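Local coordinates for protein probable chitinase A (Chromobacterium violaceum, PDB 4TX8) that probably hydrolyses chitin as an endochitinase of glycoside hydrolase family 18 and carries a family 5/12 carbohydrate-binding module that probably binds chitin, at residues 124-129 with 165-170. Sequence-based numbering, arbitrary orientation.
Sequences FPLSQV and QDIRAQ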
loop_
_atom_site.group_PDB
_atom_site.type_symbol
_atom_site.label_atom_id
_atom_site.label_comp_id
_atom_site.label_asym_id
_atom_site.label_seq_id
_atom_site.Cartn_x
_atom_site.Cartn_y
_atom_site.Cartn_z
ATOM N N PHE A 124 5.287 -13.017 -9.412
ATOM C CA PHE A 124 4.943 -14.389 -9.069
ATOM C C PHE A 124 3.423 -14.528 -9.054
ATOM O O PHE A 124 2.718 -13.539 -8.857
ATOM C CB PHE A 124 5.561 -14.778 -7.719
ATOM C CG PHE A 124 4.968 -14.054 -6.540
ATOM C CD1 PHE A 124 5.384 -12.773 -6.211
ATOM C CD2 PHE A 124 3.997 -14.660 -5.756
ATOM C CE1 PHE A 124 4.837 -12.109 -5.124
ATOM C CE2 PHE A 124 3.450 -14.001 -4.668
ATOM C CZ PHE A 124 3.870 -12.724 -4.352
ATOM N N PRO A 125 2.912 -15.750 -9.290
ATOM C CA PRO A 125 1.463 -15.987 -9.365
ATOM C C PRO A 125 0.678 -15.473 -8.153
ATOM O O PRO A 125 1.091 -15.661 -7.008
ATOM C CB PRO A 125 1.372 -17.510 -9.463
ATOM C CG PRO A 125 2.627 -17.893 -10.188
ATOM C CD PRO A 125 3.683 -16.952 -9.663
ATOM N N LEU A 126 -0.453 -14.829 -8.426
ATOM C CA LEU A 126 -1.293 -14.237 -7.386
ATOM C C LEU A 126 -1.785 -15.279 -6.381
ATOM O O LEU A 126 -2.027 -14.967 -5.214
ATOM C CB LEU A 126 -2.489 -13.522 -8.019
ATOM C CG LEU A 126 -3.341 -12.655 -7.090
ATOM C CD1 LEU A 126 -2.630 -11.346 -6.774
ATOM C CD2 LEU A 126 -4.706 -12.395 -7.698
ATOM N N SER A 127 -1.929 -16.517 -6.842
ATOM C CA SER A 127 -2.366 -17.616 -5.988
ATOM C C SER A 127 -1.425 -17.868 -4.808
ATOM O O SER A 127 -1.835 -18.422 -3.790
ATOM C CB SER A 127 -2.502 -18.896 -6.814
ATOM O OG SER A 127 -1.269 -19.226 -7.437
ATOM N N GLN A 128 -0.168 -17.456 -4.946
ATOM C CA GLN A 128 0.855 -17.761 -3.948
ATOM C C GLN A 128 1.006 -16.676 -2.880
ATOM O O GLN A 128 1.819 -16.815 -1.969
ATOM C CB GLN A 128 2.203 -18.002 -4.637
ATOM C CG GLN A 128 2.227 -19.245 -5.516
ATOM C CD GLN A 128 3.503 -19.368 -6.325
ATOM O OE1 GLN A 128 4.486 -18.673 -6.065
ATOM N NE2 GLN A 128 3.492 -20.250 -7.318
ATOM N N VAL A 129 0.232 -15.600 -2.995
ATOM C CA VAL A 129 0.243 -14.544 -1.987
ATOM C C VAL A 129 -0.216 -15.113 -0.644
ATOM O O VAL A 129 -1.277 -15.732 -0.557
ATOM C CB VAL A 129 -0.654 -13.360 -2.398
ATOM C CG1 VAL A 129 -0.822 -12.386 -1.242
ATOM C CG2 VAL A 129 -0.080 -12.656 -3.624
ATOM N N GLN A 165 -8.746 -16.606 -12.222
ATOM C CA GLN A 165 -9.095 -17.660 -11.276
ATOM C C GLN A 165 -8.426 -17.427 -9.924
ATOM O O GLN A 165 -9.012 -17.702 -8.876
ATOM C CB GLN A 165 -8.704 -19.030 -11.827
ATOM C CG GLN A 165 -9.564 -19.494 -12.989
ATOM C CD GLN A 165 -9.127 -20.838 -13.540
ATOM O OE1 GLN A 165 -7.999 -21.278 -13.314
ATOM N NE2 GLN A 165 -10.022 -21.499 -14.265
ATOM N N ASP A 166 -7.197 -16.918 -9.954
ATOM C CA ASP A 166 -6.455 -16.640 -8.729
ATOM C C ASP A 166 -7.126 -15.534 -7.920
ATOM O O ASP A 166 -7.159 -15.585 -6.691
ATOM C CB ASP A 166 -5.009 -16.259 -9.047
ATOM C CG ASP A 166 -4.200 -17.430 -9.574
ATOM O OD1 ASP A 166 -4.679 -18.580 -9.479
ATOM O OD2 ASP A 166 -3.076 -17.201 -10.074
ATOM N N ILE A 167 -7.656 -14.535 -8.621
ATOM C CA ILE A 167 -8.408 -13.460 -7.984
ATOM C C ILE A 167 -9.620 -14.020 -7.243
ATOM O O ILE A 167 -9.828 -13.720 -6.067
ATOM C CB ILE A 167 -8.873 -12.410 -9.014
ATOM C CG1 ILE A 167 -7.667 -11.655 -9.580
ATOM C CG2 ILE A 167 -9.871 -11.447 -8.388
ATOM C CD1 ILE A 167 -8.028 -10.548 -10.546
ATOM N N ARG A 168 -10.410 -14.842 -7.929
ATOM C CA ARG A 168 -11.580 -15.465 -7.315
ATOM C C ARG A 168 -11.194 -16.297 -6.093
ATOM O O ARG A 168 -11.856 -16.233 -5.057
ATOM C CB ARG A 168 -12.326 -16.337 -8.329
ATOM C CG ARG A 168 -13.002 -15.554 -9.448
ATOM C CD ARG A 168 -13.902 -16.441 -10.303
ATOM N NE ARG A 168 -13.181 -17.571 -10.881
ATOM C CZ ARG A 168 -13.496 -18.847 -10.674
ATOM N NH1 ARG A 168 -12.781 -19.810 -11.241
ATOM N NH2 ARG A 168 -14.532 -19.162 -9.905
ATOM N N ALA A 169 -10.115 -17.065 -6.212
ATOM C CA ALA A 169 -9.679 -17.944 -5.130
ATOM C C ALA A 169 -9.258 -17.149 -3.899
ATOM O O ALA A 169 -9.514 -17.561 -2.770
ATOM C CB ALA A 169 -8.540 -18.837 -5.597
ATOM N N GLN A 170 -8.614 -16.007 -4.119
ATOM C CA GLN A 170 -8.218 -15.141 -3.013
ATOM C C GLN A 170 -9.440 -14.468 -2.392
ATOM O O GLN A 170 -9.528 -14.317 -1.173
ATOM C CB GLN A 170 -7.211 -14.086 -3.478
ATOM C CG GLN A 170 -5.821 -14.633 -3.793
ATOM C CD GLN A 170 -5.029 -15.012 -2.551
ATOM O OE1 GLN A 170 -5.525 -14.926 -1.427
ATOM N NE2 GLN A 170 -3.785 -15.428 -2.750
HETATM O O HOH W 1 -1.612 -15.240 -11.054
HETATM O O HOH W 2 -1.726 -19.673 -10.118
HETATM O O HOH W 3 -3.820 -16.232 0.769
#
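Gln170 reaches from helix 160-171 to the single 3-10 turn 126-128, its NE2 spanning the carbonyls of Leu126, the first residue, and Val129, just past the last. A bend about CB–CG (chi2 -73°) brings NE2 to 3.1 Å from Leu126 O, tilted slightly from the carbonyl plane with an N-H...O angle of 153°; a weak hydrogen bond, 3.3 Å, runs from NE2 to Val129 O. Leu126 O also accepts from Val129 N, closing the turn. A water donates to both Gln170 OE1 and Val129 O.

One helical turn earlier, Asp166 faces the start of the 3-10 segment. Its carboxylate lies against Ser127, with OD1 3.5 Å from Ser127 CB, and OD2 takes hydrogen bonds from two waters. One accepts from Leu126 N; the other is bonded to Ser127 OG. Gln162, on the same helix, donates to OD1.

To one side of these polar groups, Leu126 CD2 packs 3.6 Å from Ile167 CG1, the side chains crossing obliquely, and Leu126 also touches Ile136 of strand 135-143. The contact thus fastens a β/α-barrel loop to a barrel helix through direct amide bonds at one end and water-mediated carboxylate bonds at the other, where Asp166 would probably be ionised.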